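Local coordinates for extracellular solute-binding protein, family 1 (Bifidobacterium longum subsp. infantis ATCC 15697, PDB 3OMB), which probably captures a solute outside the cell for an ABC-type importer, as family 1 extracellular solute-binding proteins do, and carries a bound magnesium ion, at residues D475-K478 / L479-N483; K433-T436 / H437-E440; D290-N293 / A294-S298. All blocks are in the same frame, centred on the assembly; numbering follows the deposited sequence.

Contact 1 of 3, residues D475-K478 / L479-N483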
ATOM      1  N   ASP A 475      -8.344   4.704  21.882  1.00 26.14           N
ATOM      2  CA  ASP A 475      -9.087   3.924  20.902  1.00 25.31           C
ATOM      3  C   ASP A 475      -8.160   3.020  20.091  1.00 24.40           C
ATOM      4  O   ASP A 475      -8.477   1.862  19.862  1.00 23.36           O
ATOM      5  CB  ASP A 475      -9.948   4.820  20.006  1.00 25.62           C
ATOM      6  CG  ASP A 475     -11.318   5.125  20.624  1.00 27.02           C
ATOM      7  OD1 ASP A 475     -11.656   4.517  21.671  1.00 27.59           O
ATOM      8  OD2 ASP A 475     -12.068   5.948  20.042  1.00 26.60           O
ATOM      9  N   ALA A 476      -7.000   3.546  19.707  1.00 24.47           N
ATOM     10  CA  ALA A 476      -5.977   2.778  19.002  1.00 25.24           C
ATOM     11  C   ALA A 476      -5.556   1.545  19.819  1.00 25.59           C
ATOM     12  O   ALA A 476      -5.479   0.433  19.285  1.00 25.26           O
ATOM     13  CB  ALA A 476      -4.766   3.661  18.673  1.00 25.39           C
ATOM     14  N   THR A 477      -5.332   1.771  21.114  1.00 26.11           N
ATOM     15  CA  THR A 477      -5.021   0.738  22.119  1.00 26.94           C
ATOM     16  C   THR A 477      -6.080  -0.369  22.202  1.00 26.39           C
ATOM     17  O   THR A 477      -5.734  -1.549  22.218  1.00 27.15           O
ATOM     18  CB  THR A 477      -4.804   1.406  23.514  1.00 27.47           C
ATOM     19  OG1 THR A 477      -3.681   2.297  23.429  1.00 29.38           O
ATOM     20  CG2 THR A 477      -4.568   0.388  24.639  1.00 29.11           C
ATOM     21  N   LYS A 478      -7.353  -0.003  22.259  1.00 25.27           N
ATOM     22  CA  LYS A 478      -8.425  -1.001  22.168  1.00 25.13           C
ATOM     23  C   LYS A 478      -8.361  -1.811  20.882  1.00 23.65           C
ATOM     24  O   LYS A 478      -8.508  -3.033  20.903  1.00 23.56           O
ATOM     25  CB  LYS A 478      -9.801  -0.344  22.244  1.00 24.86           C
ATOM     26  CG  LYS A 478     -10.349  -0.278  23.637  1.00 28.03           C
ATOM     27  CD  LYS A 478     -11.771   0.244  23.575  1.00 31.51           C
ATOM     28  CE  LYS A 478     -11.893   1.613  24.206  1.00 33.29           C
ATOM     29  NZ  LYS A 478     -12.634   1.528  25.515  1.00 33.39           N
ATOM     30  N   LEU A 479      -8.163  -1.122  19.767  1.00 22.21           N
ATOM     31  CA  LEU A 479      -8.168  -1.794  18.489  1.00 21.92           C
ATOM     32  C   LEU A 479      -7.002  -2.766  18.363  1.00 22.65           C
ATOM     33  O   LEU A 479      -7.195  -3.887  17.859  1.00 22.54           O
ATOM     34  CB  LEU A 479      -8.193  -0.797  17.335  1.00 21.09           C
ATOM     35  CG  LEU A 479      -9.466   0.037  17.142  1.00 19.71           C
ATOM     36  CD1 LEU A 479      -9.223   0.986  16.005  1.00 19.80           C
ATOM     37  CD2 LEU A 479     -10.689  -0.830  16.856  1.00 15.61           C
ATOM     38  N   ASN A 480      -5.819  -2.350  18.824  1.00 23.17           N
ATOM     39  CA  ASN A 480      -4.630  -3.240  18.876  1.00 25.25           C
ATOM     40  C   ASN A 480      -4.786  -4.446  19.792  1.00 25.16           C
ATOM     41  O   ASN A 480      -4.397  -5.563  19.440  1.00 25.48           O
ATOM     42  CB  ASN A 480      -3.378  -2.465  19.299  1.00 26.55           C
ATOM     43  CG  ASN A 480      -2.840  -1.607  18.190  1.00 29.98           C
ATOM     44  OD1 ASN A 480      -3.004  -1.936  17.015  1.00 33.12           O
ATOM     45  ND2 ASN A 480      -2.211  -0.486  18.547  1.00 33.13           N
ATOM     46  N   THR A 481      -5.335  -4.211  20.975  1.00 25.25           N
ATOM     47  CA  THR A 481      -5.598  -5.285  21.923  1.00 25.53           C
ATOM     48  C   THR A 481      -6.567  -6.282  21.265  1.00 25.06           C
ATOM     49  O   THR A 481      -6.326  -7.486  21.290  1.00 25.36           O
ATOM     50  CB  THR A 481      -6.231  -4.724  23.229  1.00 26.05           C
ATOM     51  OG1 THR A 481      -5.299  -3.836  23.877  1.00 28.41           O
ATOM     52  CG2 THR A 481      -6.640  -5.852  24.179  1.00 25.56           C
ATOM     53  N   ASN A 482      -7.650  -5.778  20.678  1.00 24.32           N
ATOM     54  CA  ASN A 482      -8.655  -6.645  20.059  1.00 24.94           C
ATOM     55  C   ASN A 482      -8.091  -7.387  18.856  1.00 25.36           C
ATOM     56  O   ASN A 482      -8.419  -8.559  18.611  1.00 25.29           O
ATOM     57  CB  ASN A 482      -9.879  -5.847  19.611  1.00 24.45           C
ATOM     58  CG  ASN A 482     -10.751  -5.406  20.767  1.00 24.41           C
ATOM     59  OD1 ASN A 482     -10.458  -5.665  21.936  1.00 24.51           O
ATOM     60  ND2 ASN A 482     -11.827  -4.714  20.443  1.00 22.84           N
ATOM     61  N   ASN A 483      -7.235  -6.699  18.115  1.00 26.01           N
ATOM     62  CA  ASN A 483      -6.594  -7.281  16.951  1.00 27.02           C
ATOM     63  C   ASN A 483      -5.727  -8.477  17.288  1.00 28.30           C
ATOM     64  O   ASN A 483      -5.615  -9.401  16.473  1.00 28.42           O
ATOM     65  CB  ASN A 483      -5.754  -6.241  16.226  1.00 26.92           C
ATOM     66  CG  ASN A 483      -6.536  -5.517  15.149  1.00 28.51           C
ATOM     67  OD1 ASN A 483      -7.697  -5.835  14.899  1.00 30.88           O
ATOM     68  ND2 ASN A 483      -5.900  -4.530  14.502  1.00 29.09           N
TER

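Contact 2 of 3, residues K433-T436 / H437-E440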
ATOM      1  N   LYS A 433       8.110  11.351 -17.694  1.00 28.72           N
ATOM      2  CA  LYS A 433       8.250  10.322 -18.727  1.00 29.76           C
ATOM      3  C   LYS A 433       9.254   9.236 -18.288  1.00 29.47           C
ATOM      4  O   LYS A 433      10.309   9.545 -17.755  1.00 29.51           O
ATOM      5  CB  LYS A 433       8.688  10.996 -20.034  1.00 30.68           C
ATOM      6  CG  LYS A 433       9.083  10.068 -21.163  1.00 33.86           C
ATOM      7  CD  LYS A 433       9.511  10.858 -22.416  1.00 38.17           C
ATOM      8  CE  LYS A 433       9.826   9.919 -23.586  1.00 39.86           C
ATOM      9  NZ  LYS A 433      10.713  10.561 -24.614  1.00 40.53           N
ATOM     10  N   GLY A 434       8.908   7.968 -18.491  1.00 29.49           N
ATOM     11  CA  GLY A 434       9.824   6.849 -18.243  1.00 29.31           C
ATOM     12  C   GLY A 434       9.823   6.229 -16.856  1.00 29.39           C
ATOM     13  O   GLY A 434      10.715   5.433 -16.554  1.00 29.88           O
ATOM     14  N   ASP A 435       8.875   6.595 -15.987  1.00 29.00           N
ATOM     15  CA  ASP A 435       8.706   5.879 -14.709  1.00 28.58           C
ATOM     16  C   ASP A 435       7.942   4.599 -15.049  1.00 28.81           C
ATOM     17  O   ASP A 435       6.715   4.596 -15.074  1.00 28.25           O
ATOM     18  CB  ASP A 435       7.951   6.729 -13.670  1.00 28.23           C
ATOM     19  CG  ASP A 435       7.746   5.995 -12.298  1.00 29.32           C
ATOM     20  OD1 ASP A 435       8.029   4.773 -12.195  1.00 28.52           O
ATOM     21  OD2 ASP A 435       7.279   6.640 -11.314  1.00 28.26           O
ATOM     22  N   THR A 436       8.662   3.521 -15.348  1.00 28.99           N
ATOM     23  CA  THR A 436       8.020   2.292 -15.836  1.00 29.50           C
ATOM     24  C   THR A 436       7.039   1.709 -14.812  1.00 29.55           C
ATOM     25  O   THR A 436       6.007   1.145 -15.193  1.00 29.43           O
ATOM     26  CB  THR A 436       9.045   1.214 -16.182  1.00 30.28           C
ATOM     27  OG1 THR A 436       9.779   0.866 -14.990  1.00 30.95           O
ATOM     28  CG2 THR A 436       9.998   1.715 -17.272  1.00 30.25           C
ATOM     29  N   HIS A 437       7.379   1.848 -13.529  1.00 28.05           N
ATOM     30  CA  HIS A 437       6.552   1.391 -12.421  1.00 28.43           C
ATOM     31  C   HIS A 437       5.174   2.120 -12.461  1.00 27.72           C
ATOM     32  O   HIS A 437       4.135   1.519 -12.199  1.00 27.27           O
ATOM     33  CB  HIS A 437       7.325   1.619 -11.107  1.00 28.79           C
ATOM     34  CG  HIS A 437       6.777   0.878  -9.918  1.00 31.81           C
ATOM     35  ND1 HIS A 437       6.672  -0.499  -9.872  1.00 33.96           N
ATOM     36  CD2 HIS A 437       6.362   1.322  -8.704  1.00 33.66           C
ATOM     37  CE1 HIS A 437       6.187  -0.866  -8.696  1.00 34.91           C
ATOM     38  NE2 HIS A 437       5.989   0.219  -7.967  1.00 34.47           N
ATOM     39  N   ALA A 438       5.179   3.395 -12.853  1.00 26.85           N
ATOM     40  CA  ALA A 438       3.954   4.185 -12.995  1.00 26.27           C
ATOM     41  C   ALA A 438       3.225   3.853 -14.295  1.00 26.14           C
ATOM     42  O   ALA A 438       2.019   3.615 -14.280  1.00 25.45           O
ATOM     43  CB  ALA A 438       4.275   5.677 -12.941  1.00 26.05           C
ATOM     44  N   ASP A 439       3.955   3.844 -15.415  1.00 26.44           N
ATOM     45  CA  ASP A 439       3.380   3.469 -16.713  1.00 27.20           C
ATOM     46  C   ASP A 439       2.641   2.118 -16.723  1.00 27.13           C
ATOM     47  O   ASP A 439       1.556   2.021 -17.288  1.00 27.16           O
ATOM     48  CB  ASP A 439       4.438   3.502 -17.812  1.00 27.60           C
ATOM     49  CG  ASP A 439       4.967   4.911 -18.076  1.00 29.68           C
ATOM     50  OD1 ASP A 439       4.446   5.909 -17.500  1.00 29.35           O
ATOM     51  OD2 ASP A 439       5.931   5.013 -18.868  1.00 33.37           O
ATOM     52  N   GLU A 440       3.218   1.089 -16.103  1.00 27.23           N
ATOM     53  CA  GLU A 440       2.567  -0.220 -16.029  1.00 27.64           C
ATOM     54  C   GLU A 440       1.321  -0.148 -15.149  1.00 27.22           C
ATOM     55  O   GLU A 440       0.333  -0.848 -15.394  1.00 26.60           O
ATOM     56  CB  GLU A 440       3.480  -1.264 -15.410  1.00 28.05           C
ATOM     57  CG  GLU A 440       4.751  -1.565 -16.151  1.00 30.52           C
ATOM     58  CD  GLU A 440       5.800  -2.116 -15.195  1.00 32.76           C
ATOM     59  OE1 GLU A 440       5.426  -2.492 -14.054  1.00 31.99           O
ATOM     60  OE2 GLU A 440       6.991  -2.170 -15.579  1.00 35.71           O
TER
HETATM   61  O   HOH W   1       6.936   7.185 -20.027  1.00 42.08           O
HETATM   62  O   HOH W   2       6.228   7.687 -16.483  1.00 28.75           O

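Contact 3 of 3, residues D290-N293 / A294-S298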
ATOM      1  N   ASP A 290       9.203 -15.439  -1.343  1.00 29.63           N
ATOM      2  CA  ASP A 290      10.216 -15.621  -2.386  1.00 29.95           C
ATOM      3  C   ASP A 290       9.946 -16.828  -3.312  1.00 28.84           C
ATOM      4  O   ASP A 290      10.048 -16.706  -4.543  1.00 28.18           O
ATOM      5  CB  ASP A 290      11.617 -15.694  -1.777  1.00 31.14           C
ATOM      6  CG  ASP A 290      12.046 -14.363  -1.142  1.00 35.04           C
ATOM      7  OD1 ASP A 290      11.772 -13.288  -1.745  1.00 37.77           O
ATOM      8  OD2 ASP A 290      12.641 -14.382  -0.035  1.00 39.37           O
ATOM      9  N   ALA A 291       9.576 -17.975  -2.733  1.00 27.38           N
ATOM     10  CA  ALA A 291       9.277 -19.150  -3.554  1.00 26.78           C
ATOM     11  C   ALA A 291       8.023 -18.908  -4.375  1.00 25.19           C
ATOM     12  O   ALA A 291       7.957 -19.277  -5.538  1.00 25.48           O
ATOM     13  CB  ALA A 291       9.138 -20.411  -2.709  1.00 27.22           C
ATOM     14  N   TYR A 292       7.041 -18.267  -3.767  1.00 23.58           N
ATOM     15  CA  TYR A 292       5.800 -17.958  -4.453  1.00 22.62           C
ATOM     16  C   TYR A 292       6.050 -17.087  -5.703  1.00 22.35           C
ATOM     17  O   TYR A 292       5.517 -17.369  -6.780  1.00 22.65           O
ATOM     18  CB  TYR A 292       4.781 -17.319  -3.478  1.00 21.73           C
ATOM     19  CG  TYR A 292       3.686 -16.474  -4.154  1.00 20.55           C
ATOM     20  CD1 TYR A 292       2.490 -17.060  -4.615  1.00 18.35           C
ATOM     21  CD2 TYR A 292       3.864 -15.098  -4.352  1.00 19.39           C
ATOM     22  CE1 TYR A 292       1.495 -16.289  -5.227  1.00 18.25           C
ATOM     23  CE2 TYR A 292       2.861 -14.315  -4.981  1.00 19.05           C
ATOM     24  CZ  TYR A 292       1.686 -14.923  -5.391  1.00 18.19           C
ATOM     25  OH  TYR A 292       0.739 -14.166  -6.011  1.00 20.92           O
ATOM     26  N   ASN A 293       6.855 -16.043  -5.562  1.00 22.21           N
ATOM     27  CA  ASN A 293       7.148 -15.150  -6.679  1.00 22.90           C
ATOM     28  C   ASN A 293       7.969 -15.881  -7.751  1.00 22.84           C
ATOM     29  O   ASN A 293       7.746 -15.681  -8.954  1.00 22.08           O
ATOM     30  CB  ASN A 293       7.875 -13.874  -6.204  1.00 22.87           C
ATOM     31  CG  ASN A 293       6.954 -12.921  -5.468  1.00 23.92           C
ATOM     32  OD1 ASN A 293       5.881 -12.585  -5.945  1.00 25.32           O
ATOM     33  ND2 ASN A 293       7.373 -12.472  -4.302  1.00 27.27           N
ATOM     34  N   ALA A 294       8.892 -16.733  -7.310  1.00 22.84           N
ATOM     35  CA  ALA A 294       9.711 -17.498  -8.250  1.00 23.69           C
ATOM     36  C   ALA A 294       8.865 -18.440  -9.103  1.00 24.12           C
ATOM     37  O   ALA A 294       9.225 -18.710 -10.233  1.00 24.29           O
ATOM     38  CB  ALA A 294      10.841 -18.254  -7.539  1.00 23.74           C
ATOM     39  N   ASP A 295       7.742 -18.922  -8.559  1.00 24.39           N
ATOM     40  CA  ASP A 295       6.792 -19.741  -9.322  1.00 24.45           C
ATOM     41  C   ASP A 295       6.367 -19.041 -10.607  1.00 23.83           C
ATOM     42  O   ASP A 295       6.393 -19.646 -11.681  1.00 23.94           O
ATOM     43  CB  ASP A 295       5.525 -20.036  -8.502  1.00 24.72           C
ATOM     44  CG  ASP A 295       5.742 -21.095  -7.438  1.00 27.39           C
ATOM     45  OD1 ASP A 295       6.723 -21.852  -7.588  1.00 30.30           O
ATOM     46  OD2 ASP A 295       4.938 -21.179  -6.461  1.00 28.48           O
ATOM     47  N   GLN A 296       5.976 -17.775 -10.481  1.00 22.89           N
ATOM     48  CA  GLN A 296       5.492 -16.958 -11.609  1.00 22.26           C
ATOM     49  C   GLN A 296       6.590 -16.575 -12.591  1.00 22.62           C
ATOM     50  O   GLN A 296       6.376 -16.591 -13.814  1.00 22.40           O
ATOM     51  CB  GLN A 296       4.821 -15.667 -11.073  1.00 22.14           C
ATOM     52  CG  GLN A 296       3.386 -15.857 -10.597  1.00 21.27           C
ATOM     53  CD  GLN A 296       3.251 -16.743  -9.357  1.00 22.05           C
ATOM     54  OE1 GLN A 296       3.027 -17.961  -9.473  1.00 20.89           O
ATOM     55  NE2 GLN A 296       3.372 -16.138  -8.163  1.00 21.67           N
ATOM     56  N   ILE A 297       7.764 -16.236 -12.063  0.50 23.01           N
ATOM     57  CA  ILE A 297       8.884 -15.813 -12.897  0.50 23.94           C
ATOM     58  C   ILE A 297       9.503 -16.981 -13.664  0.50 24.38           C
ATOM     59  O   ILE A 297       9.978 -16.797 -14.794  0.50 24.31           O
ATOM     60  CB  ILE A 297       9.932 -15.005 -12.088  0.50 24.24           C
ATOM     61  CG1 ILE A 297       9.370 -13.611 -11.776  0.50 24.49           C
ATOM     62  CG2 ILE A 297      11.257 -14.893 -12.847  0.50 24.22           C
ATOM     63  CD1 ILE A 297      10.309 -12.697 -11.018  0.50 25.59           C
ATOM     64  N   SER A 298       9.456 -18.176 -13.066  1.00 24.60           N
ATOM     65  CA  SER A 298       9.912 -19.408 -13.714  1.00 26.08           C
ATOM     66  C   SER A 298      11.351 -19.184 -14.196  1.00 27.68           C
ATOM     67  O   SER A 298      12.161 -18.554 -13.483  1.00 27.49           O
ATOM     68  CB  SER A 298       8.931 -19.782 -14.849  1.00 26.05           C
ATOM     69  OG  SER A 298       9.338 -20.898 -15.623  1.00 26.86           O
TER
HETATM   70  O   HOH W   3       9.299 -21.415  -6.888  1.00 38.70           O
HETATM   71  O   HOH W   4       3.945 -13.182  -8.389  1.00 31.85           O

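Contact 1 of 3, residues D475-K478 / L479-N483
Four i-to-i+4 backbone bonds run from L479, N480, T481 and N482 back to D475, A476, T477 and K478; their N-H...O angles of 158 to 165° mark regular alpha-helix. T481 adds a side-chain grip to this ladder. Its OG1 stands beside its own backbone N (chi1 -63°) and gives its proton to T477 O at 2.9 Å, while T481 N reaches the same oxygen at 3.0 Å. The two donors come from opposite faces of the T477 carbonyl plane, so one acceptor holds both and the hydroxyl is satisfied within its own helix. One turn back, T477 OG1 is bonded to P473 O. One side of helix 473-486 is buried here, with D475, A476, L479 and N482, and the other, with T477, N480 and T481, is exposed. On the buried side L479 lays CG against D475 O at 3.4 Å, and its side chain packs on I525 and W526 of helix 519-534. The same helix receives the buried polar ends: D475 OD2 meets K528 in a salt bridge and W529 NE1 in a hydrogen bond, and N482 ND2 bonds to S522 and E521. N482 CG itself lies 3.3 Å from K478 O.

Contact 2 of 3, residues K433-T436 / H437-E440
D435 meets A438 with both backbone and side chain: it is the N-cap residue of the helix that follows, and its carboxylate supplies a weak capping bond to A438 N. From CB, which lies 3.9 Å from A438 CB, the side chain turns so that CG is anti to the backbone N (chi1 180°), a torsion that carries the carboxylate over the first turn. CG then rests on A438 CB at 3.5 Å. OD1 accepts from A438 N at 3.2 Å, with an N-H...O angle of 146°; A438 N also makes a weak bond to D435 O. OD2 also touches the methyl of A438, but its hydrogen bond is with Y160 OH, so the two carboxylate oxygens have separate tasks. With an alanine here, A438 N would probably keep just the weak backbone bond, and Y160 OH would lose this carboxylate partner. D439 N points its N-H almost straight at D435 O (2.9 Å, 174°) and lies nearly on the extension of the C=O bond, and E440 N bonds to T436 O to continue the helix. E440 folds its CG to 3.1 Å from T436 O. D439, on the exposed side, returns to the preceding loop through two waters: OD2 takes a proton from the water that accepts from G434 N, and OD1 lies 2.7 Å from the oxygen of the water that accepts from D435 N. G434 has positive phi, where a CB would jam against the carbonyl O of K433. The turn thus joins strand 431-433, whose K433 pairs by backbone bonds with Y399 and V401 of strand 398-401, to helix 436-452. A159 and Y160 pack on A438, while W311 stacks with the H437 ring and S312, just before helix 313-317, binds E440 OE1.

Contact 3 of 3, residues D290-N293 / A294-S298
Y292 and Q296, one helical turn apart, form the close-packed side of this contact. The amide nitrogen of Q296 sits 3.4 Å above the plane of the Y292 ring, over its centre, with CE1 and CZ each 3.5 Å from NE2. Ring and amide planes are 63° apart, so the amide stands steeply to the ring instead of lying flat on it. A bend at chi2 (66°) brings the Q296 chain back along the helix to this position. NE2 also comes close to Y292 O, but the angle is too poor for a hydrogen bond; NE2 donates to a water, which in turn donates to N293 OD1. The other end of the amide is held by T305 and N212, both bonded to OE1, which fixes the amide's rotation. The stretch takes in almost all of helix 289-297 and the residue that ends it: A294 N, D295 N and I297 N bond to the oxygens of D290, A291 and N293, and S298, with phi 54°, is the first residue to leave helical angles. Y292 and Q296 both pack on V308 of strand 305-310. The solvent side holds the exposed A291 and A294, and there water bridges the turn, donating to A291 O at 2.9 Å and to OD1 of the partly exposed D295 at 2.7 Å. D295 OD2 forms a salt bridge with K287 and a hydrogen bond with N212, which thus ties D295 to Q296. The D295 side chain is about 10 Å from that of the magnesium ligand D207, and the Q296 side chain about 10 Å from that of the ligand E208.

In the fold
Along the chain the order is contact 3 (helix 289-297), contact 2 (the start of helix 436-452) and contact 1 (helix 473-486), with no overlap. Contacts 2 and 3 have centres 23 Å apart, contacts 1 and 3 35 Å, and contacts 1 and 2 39 Å; contacts 1 and 2 lie on opposite sides of the chain's centre. None of the three touches another. Contact 3 packs on strand 305-310 of the mixed sheet that also contains 166-170, and W311 and S312, just beyond that strand, meet contact 2. Contact 1 instead faces helix 519-534. The three are separate local helix contacts in different regions of the fold, and only contact 3 approaches the magnesium site.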